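Local coordinates for protein putative glycosyltransferase (GalT1) (Streptococcus parasanguinis, PDB 4PHR) that probably transfers sugar from a UDP-sugar donor, this piece being its GT-D-type glycosyltransferase domain, crystallised with UDP and manganese, at residues E152-L164 / K249-E263. Residues are numbered along the deposited sequence; the frame is centred on the assembly and turned at random.
Sequences EGATSRSGVGNDL and KHTAEFNYDEGIELE. With UDP (uridine-5'-diphosphate), chain B.
The Lys249 side chain runs along the loop after strand 147-153, from Thr155 to Val160. Lys249 CB packs against Thr155 O at 3.5 Å, CD passes Ser156 O, and a bend at chi3 (89°) turns CE toward Val160 O. The ammonium Lys249 NZ then donates to Val160 O at 2.9 Å, in the carbonyl plane on a lone pair, and weakly to Arg157 O; Asp230 and Glu234 of helix 229-238 add salt bridges. One residue on, His250 N gives Thr155 O a nearly straight bond of 2.9 Å (168°). Thr155 OG1, held between its backbone N and carbonyl carbon, donates to Asp257 OD2 at 2.8 Å from above the carboxylate plane. The other oxygen, Asp257 OD1, accepts from His250 ND1 at 2.6 Å in the ring plane, while His250 NE2 is hydrogen-bonded to His228, a UDP-binding residue. The bonds to Asp257 and His228, one at each ring nitrogen, together fix the imidazole's rotation, and Asp257 also ties the threonine to it. Over the centre of one imidazole face sits UDP O2', and Ser156 OG shares a 2.9 Å hydrogen bond with UDP O3'; the ribose is thus hydrogen-bonded by Ser156 and lies against the His250 ring. Farther out, Leu262 CD2 lies over one face of the extended Arg157's guanidinium, offset toward its rim and 3.6 Å from Arg157 CZ, and Arg157 NH1 donates to Glu263 O, which sits 22° out of the guanidinium plane. Main-chain carbonyls and one carboxylate serving both Thr155 and His250 thus join loop 249-263 to the strand end, placing the imidazole against the ribose.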
loop_
_atom_site.group_PDB
_atom_site.type_symbol
_atom_site.label_atom_id
_atom_site.label_comp_id
_atom_site.label_asym_id
_atom_site.label_seq_id
_atom_site.Cartn_x
_atom_site.Cartn_y
_atom_site.Cartn_z
ATOM N N GLU A 152 9.434 3.420 5.700
ATOM C CA GLU A 152 9.550 2.233 4.863
ATOM C C GLU A 152 10.591 1.304 5.469
ATOM O O GLU A 152 11.285 1.673 6.428
ATOM C CB GLU A 152 9.962 2.618 3.442
ATOM C CG GLU A 152 11.330 3.288 3.386
ATOM C CD GLU A 152 11.810 3.615 1.985
ATOM O OE1 GLU A 152 11.044 3.400 1.013
ATOM O OE2 GLU A 152 12.967 4.086 1.860
ATOM N N GLY A 153 10.702 0.105 4.912
ATOM C CA GLY A 153 11.662 -0.862 5.400
ATOM C C GLY A 153 13.032 -0.677 4.791
ATOM O O GLY A 153 13.207 0.050 3.808
ATOM N N ALA A 154 14.011 -1.371 5.357
ATOM C CA ALA A 154 15.394 -1.225 4.927
ATOM C C ALA A 154 15.668 -1.642 3.481
ATOM O O ALA A 154 16.635 -1.172 2.878
ATOM C CB ALA A 154 16.322 -1.972 5.885
ATOM N N THR A 155 14.852 -2.537 2.933
ATOM C CA THR A 155 15.024 -2.966 1.539
ATOM C C THR A 155 14.082 -2.242 0.561
ATOM O O THR A 155 14.224 -2.378 -0.655
ATOM C CB THR A 155 14.854 -4.499 1.372
ATOM O OG1 THR A 155 13.525 -4.890 1.762
ATOM C CG2 THR A 155 15.874 -5.241 2.216
ATOM N N SER A 156 13.130 -1.476 1.082
ATOM C CA SER A 156 12.102 -0.832 0.254
ATOM C C SER A 156 12.708 0.164 -0.739
ATOM O O SER A 156 12.420 0.127 -1.942
ATOM C CB SER A 156 11.076 -0.116 1.136
ATOM O OG SER A 156 10.421 -1.020 2.007
ATOM N N ARG A 157 13.534 1.068 -0.225
ATOM C CA ARG A 157 14.257 2.040 -1.051
ATOM C C ARG A 157 13.366 2.686 -2.115
ATOM O O ARG A 157 13.704 2.760 -3.308
ATOM C CB ARG A 157 15.506 1.387 -1.630
ATOM C CG ARG A 157 16.397 0.901 -0.497
ATOM C CD ARG A 157 17.663 0.234 -0.933
ATOM N NE ARG A 157 18.482 -0.016 0.250
ATOM C CZ ARG A 157 19.754 0.341 0.369
ATOM N NH1 ARG A 157 20.367 0.946 -0.635
ATOM N NH2 ARG A 157 20.413 0.078 1.489
ATOM N N SER A 158 12.225 3.181 -1.660
ATOM C CA SER A 158 11.212 3.704 -2.562
ATOM C C SER A 158 11.731 4.953 -3.260
ATOM O O SER A 158 12.170 5.911 -2.617
ATOM C CB SER A 158 9.917 4.013 -1.801
ATOM O OG SER A 158 9.364 2.843 -1.207
ATOM N N GLY A 159 11.685 4.933 -4.587
ATOM C CA GLY A 159 12.140 6.056 -5.381
ATOM C C GLY A 159 13.641 6.102 -5.583
ATOM O O GLY A 159 14.141 6.940 -6.320
ATOM N N VAL A 160 14.371 5.188 -4.953
ATOM C CA VAL A 160 15.825 5.223 -5.046
ATOM C C VAL A 160 16.270 4.692 -6.403
ATOM O O VAL A 160 15.925 3.579 -6.794
ATOM C CB VAL A 160 16.495 4.443 -3.902
ATOM C CG1 VAL A 160 18.009 4.439 -4.084
ATOM C CG2 VAL A 160 16.112 5.059 -2.563
ATOM N N GLY A 161 17.027 5.505 -7.124
ATOM C CA GLY A 161 17.460 5.144 -8.461
ATOM C C GLY A 161 16.432 5.380 -9.554
ATOM O O GLY A 161 16.632 4.959 -10.686
ATOM N N ASN A 162 15.325 6.037 -9.221
ATOM C CA ASN A 162 14.341 6.424 -10.227
ATOM C C ASN A 162 13.803 7.820 -9.915
ATOM O O ASN A 162 14.173 8.411 -8.896
ATOM C CB ASN A 162 13.216 5.373 -10.367
ATOM C CG ASN A 162 12.385 5.220 -9.107
ATOM O OD1 ASN A 162 11.786 6.178 -8.631
ATOM N ND2 ASN A 162 12.303 3.996 -8.593
ATOM N N ASP A 163 12.929 8.347 -10.767
ATOM C CA ASP A 163 12.448 9.723 -10.606
ATOM C C ASP A 163 11.060 9.835 -9.971
ATOM O O ASP A 163 10.408 10.873 -10.064
ATOM C CB ASP A 163 12.499 10.487 -11.940
ATOM C CG ASP A 163 11.539 9.934 -12.978
ATOM O OD1 ASP A 163 10.784 8.993 -12.659
ATOM O OD2 ASP A 163 11.522 10.457 -14.112
ATOM N N LEU A 164 10.612 8.778 -9.301
ATOM C CA LEU A 164 9.263 8.780 -8.733
ATOM C C LEU A 164 8.963 10.005 -7.857
ATOM O O LEU A 164 7.901 10.618 -7.974
ATOM C CB LEU A 164 9.021 7.497 -7.940
ATOM C CG LEU A 164 7.625 7.291 -7.348
ATOM C CD1 LEU A 164 6.558 7.296 -8.445
ATOM C CD2 LEU A 164 7.608 5.990 -6.574
ATOM N N LYS A 249 17.086 -3.790 -4.728
ATOM C CA LYS A 249 16.141 -3.486 -3.670
ATOM C C LYS A 249 15.089 -4.577 -3.621
ATOM O O LYS A 249 15.082 -5.477 -4.455
ATOM C CB LYS A 249 15.474 -2.134 -3.924
ATOM C CG LYS A 249 14.738 -2.063 -5.247
ATOM C CD LYS A 249 13.919 -0.789 -5.400
ATOM C CE LYS A 249 14.733 0.324 -6.020
ATOM N NZ LYS A 249 13.888 1.515 -6.333
ATOM N N HIS A 250 14.202 -4.485 -2.640
ATOM C CA HIS A 250 13.036 -5.359 -2.545
ATOM C C HIS A 250 12.184 -5.301 -3.815
ATOM O O HIS A 250 11.994 -4.230 -4.382
ATOM C CB HIS A 250 12.192 -4.893 -1.352
ATOM C CG HIS A 250 10.854 -5.555 -1.252
ATOM N ND1 HIS A 250 10.694 -6.833 -0.766
ATOM C CD2 HIS A 250 9.616 -5.112 -1.567
ATOM C CE1 HIS A 250 9.411 -7.147 -0.784
ATOM N NE2 HIS A 250 8.737 -6.122 -1.268
ATOM N N THR A 251 11.662 -6.446 -4.244
ATOM C CA THR A 251 10.702 -6.487 -5.342
ATOM C C THR A 251 9.381 -7.098 -4.887
ATOM O O THR A 251 9.368 -8.172 -4.296
ATOM C CB THR A 251 11.206 -7.342 -6.525
ATOM O OG1 THR A 251 12.512 -6.916 -6.923
ATOM C CG2 THR A 251 10.269 -7.186 -7.706
ATOM N N ALA A 252 8.273 -6.422 -5.195
ATOM C CA ALA A 252 6.936 -6.956 -4.929
ATOM C C ALA A 252 6.806 -8.389 -5.437
ATOM O O ALA A 252 7.230 -8.696 -6.551
ATOM C CB ALA A 252 5.877 -6.081 -5.588
ATOM N N GLU A 253 6.213 -9.244 -4.608
ATOM C CA GLU A 253 5.896 -10.646 -4.924
ATOM C C GLU A 253 7.084 -11.600 -4.874
ATOM O O GLU A 253 6.937 -12.808 -5.065
ATOM C CB GLU A 253 5.114 -10.784 -6.233
ATOM C CG GLU A 253 3.616 -10.483 -6.087
ATOM C CD GLU A 253 3.298 -9.001 -6.081
ATOM O OE1 GLU A 253 3.519 -8.344 -7.117
ATOM O OE2 GLU A 253 2.824 -8.491 -5.046
ATOM N N PHE A 254 8.260 -11.055 -4.603
ATOM C CA PHE A 254 9.407 -11.876 -4.249
ATOM C C PHE A 254 9.481 -11.844 -2.736
ATOM O O PHE A 254 9.912 -10.854 -2.144
ATOM C CB PHE A 254 10.674 -11.341 -4.906
ATOM C CG PHE A 254 10.707 -11.556 -6.389
ATOM C CD1 PHE A 254 9.964 -10.752 -7.237
ATOM C CD2 PHE A 254 11.465 -12.572 -6.934
ATOM C CE1 PHE A 254 9.983 -10.954 -8.596
ATOM C CE2 PHE A 254 11.493 -12.780 -8.294
ATOM C CZ PHE A 254 10.751 -11.972 -9.129
ATOM N N ASN A 255 9.051 -12.942 -2.120
ATOM C CA ASN A 255 8.577 -12.924 -0.736
ATOM C C ASN A 255 9.582 -13.248 0.362
ATOM O O ASN A 255 9.182 -13.536 1.492
ATOM C CB ASN A 255 7.349 -13.833 -0.599
ATOM C CG ASN A 255 6.105 -13.220 -1.209
ATOM O OD1 ASN A 255 5.942 -11.997 -1.214
ATOM N ND2 ASN A 255 5.221 -14.065 -1.731
ATOM N N TYR A 256 10.872 -13.188 0.046
ATOM C CA TYR A 256 11.902 -13.510 1.028
ATOM C C TYR A 256 13.060 -12.508 1.049
ATOM O O TYR A 256 13.993 -12.652 1.838
ATOM C CB TYR A 256 12.428 -14.926 0.782
ATOM C CG TYR A 256 11.327 -15.958 0.659
ATOM C CD1 TYR A 256 10.721 -16.491 1.790
ATOM C CD2 TYR A 256 10.889 -16.394 -0.586
ATOM C CE1 TYR A 256 9.715 -17.428 1.685
ATOM C CE2 TYR A 256 9.882 -17.335 -0.700
ATOM C CZ TYR A 256 9.298 -17.846 0.440
ATOM O OH TYR A 256 8.295 -18.784 0.339
ATOM N N ASP A 257 12.995 -11.493 0.192
ATOM C CA ASP A 257 14.092 -10.532 0.039
ATOM C C ASP A 257 15.431 -11.244 -0.165
ATOM O O ASP A 257 16.438 -10.896 0.455
ATOM C CB ASP A 257 14.161 -9.562 1.230
ATOM C CG ASP A 257 13.282 -8.327 1.040
ATOM O OD1 ASP A 257 12.880 -8.040 -0.109
ATOM O OD2 ASP A 257 13.001 -7.632 2.043
ATOM N N GLU A 258 15.435 -12.240 -1.045
ATOM C CA GLU A 258 16.642 -12.994 -1.358
ATOM C C GLU A 258 17.339 -12.434 -2.591
ATOM O O GLU A 258 16.697 -11.901 -3.497
ATOM C CB GLU A 258 16.297 -14.470 -1.580
ATOM C CG GLU A 258 15.877 -15.210 -0.314
ATOM C CD GLU A 258 15.287 -16.579 -0.604
ATOM O OE1 GLU A 258 14.990 -16.857 -1.785
ATOM O OE2 GLU A 258 15.122 -17.377 0.349
ATOM N N GLY A 259 18.660 -12.551 -2.620
ATOM C CA GLY A 259 19.434 -12.206 -3.797
ATOM C C GLY A 259 19.578 -10.720 -4.049
ATOM O O GLY A 259 19.901 -10.311 -5.164
ATOM N N ILE A 260 19.337 -9.903 -3.029
ATOM C CA ILE A 260 19.432 -8.457 -3.200
ATOM C C ILE A 260 20.881 -7.996 -3.134
ATOM O O ILE A 260 21.632 -8.364 -2.222
ATOM C CB ILE A 260 18.573 -7.686 -2.170
ATOM C CG1 ILE A 260 17.086 -7.966 -2.408
ATOM C CG2 ILE A 260 18.839 -6.188 -2.265
ATOM C CD1 ILE A 260 16.199 -7.485 -1.292
ATOM N N GLU A 261 21.270 -7.209 -4.130
ATOM C CA GLU A 261 22.600 -6.629 -4.198
ATOM C C GLU A 261 22.481 -5.133 -3.956
ATOM O O GLU A 261 22.185 -4.355 -4.866
ATOM C CB GLU A 261 23.240 -6.939 -5.551
ATOM C CG GLU A 261 23.294 -8.439 -5.822
ATOM C CD GLU A 261 23.671 -8.787 -7.248
ATOM O OE1 GLU A 261 24.137 -7.890 -7.984
ATOM O OE2 GLU A 261 23.494 -9.963 -7.633
ATOM N N LEU A 262 22.688 -4.739 -2.707
ATOM C CA LEU A 262 22.499 -3.354 -2.305
ATOM C C LEU A 262 23.611 -2.456 -2.815
ATOM O O LEU A 262 24.770 -2.869 -2.953
ATOM C CB LEU A 262 22.410 -3.234 -0.783
ATOM C CG LEU A 262 21.197 -3.858 -0.091
ATOM C CD1 LEU A 262 21.365 -3.772 1.417
ATOM C CD2 LEU A 262 19.904 -3.184 -0.530
ATOM N N GLU A 263 23.240 -1.215 -3.093
ATOM C CA GLU A 263 24.203 -0.199 -3.464
ATOM C C GLU A 263 24.286 0.825 -2.344
ATOM O O GLU A 263 23.405 0.894 -1.480
ATOM C CB GLU A 263 23.776 0.484 -4.762
ATOM C CG GLU A 263 23.658 -0.457 -5.951
ATOM C CD GLU A 263 22.988 0.195 -7.146
ATOM O OE1 GLU A 263 21.857 0.704 -6.990
ATOM O OE2 GLU A 263 23.595 0.204 -8.239
HETATM N N1 UDP B . 7.537 -3.944 4.393
HETATM C C2 UDP B . 8.518 -3.635 5.304
HETATM N N3 UDP B . 8.486 -4.193 6.559
HETATM C C4 UDP B . 7.477 -5.055 6.917
HETATM C C5 UDP B . 6.477 -5.369 5.997
HETATM C C6 UDP B . 6.617 -4.907 4.693
HETATM O O2 UDP B . 9.442 -2.882 4.997
HETATM O O4 UDP B . 7.477 -5.508 8.067
HETATM C "C1'" UDP B . 7.549 -3.270 3.086
HETATM C "C2'" UDP B . 7.995 -4.023 1.861
HETATM O "O2'" UDP B . 9.405 -4.054 1.781
HETATM C "C3'" UDP B . 7.378 -3.176 0.771
HETATM C "C4'" UDP B . 6.081 -2.701 1.405
HETATM O "O4'" UDP B . 6.204 -2.935 2.810
HETATM O "O3'" UDP B . 8.190 -2.052 0.514
HETATM C "C5'" UDP B . 4.868 -3.431 0.840
HETATM O "O5'" UDP B . 3.709 -2.990 1.536
HETATM P PA UDP B . 2.245 -3.583 1.223
HETATM O O1A UDP B . 2.199 -5.008 1.603
HETATM O O2A UDP B . 1.286 -2.686 1.912
HETATM O O3A UDP B . 2.183 -3.451 -0.390
HETATM P PB UDP B . 0.992 -3.684 -1.479
HETATM O O1B UDP B . 1.314 -4.977 -2.151
HETATM O O2B UDP B . 1.137 -2.529 -2.396
HETATM O O3B UDP B . -0.321 -3.739 -0.762
HETATM O O HOH W 1 10.843 -1.940 -2.881
HETATM O O HOH W 2 22.912 0.527 1.838
#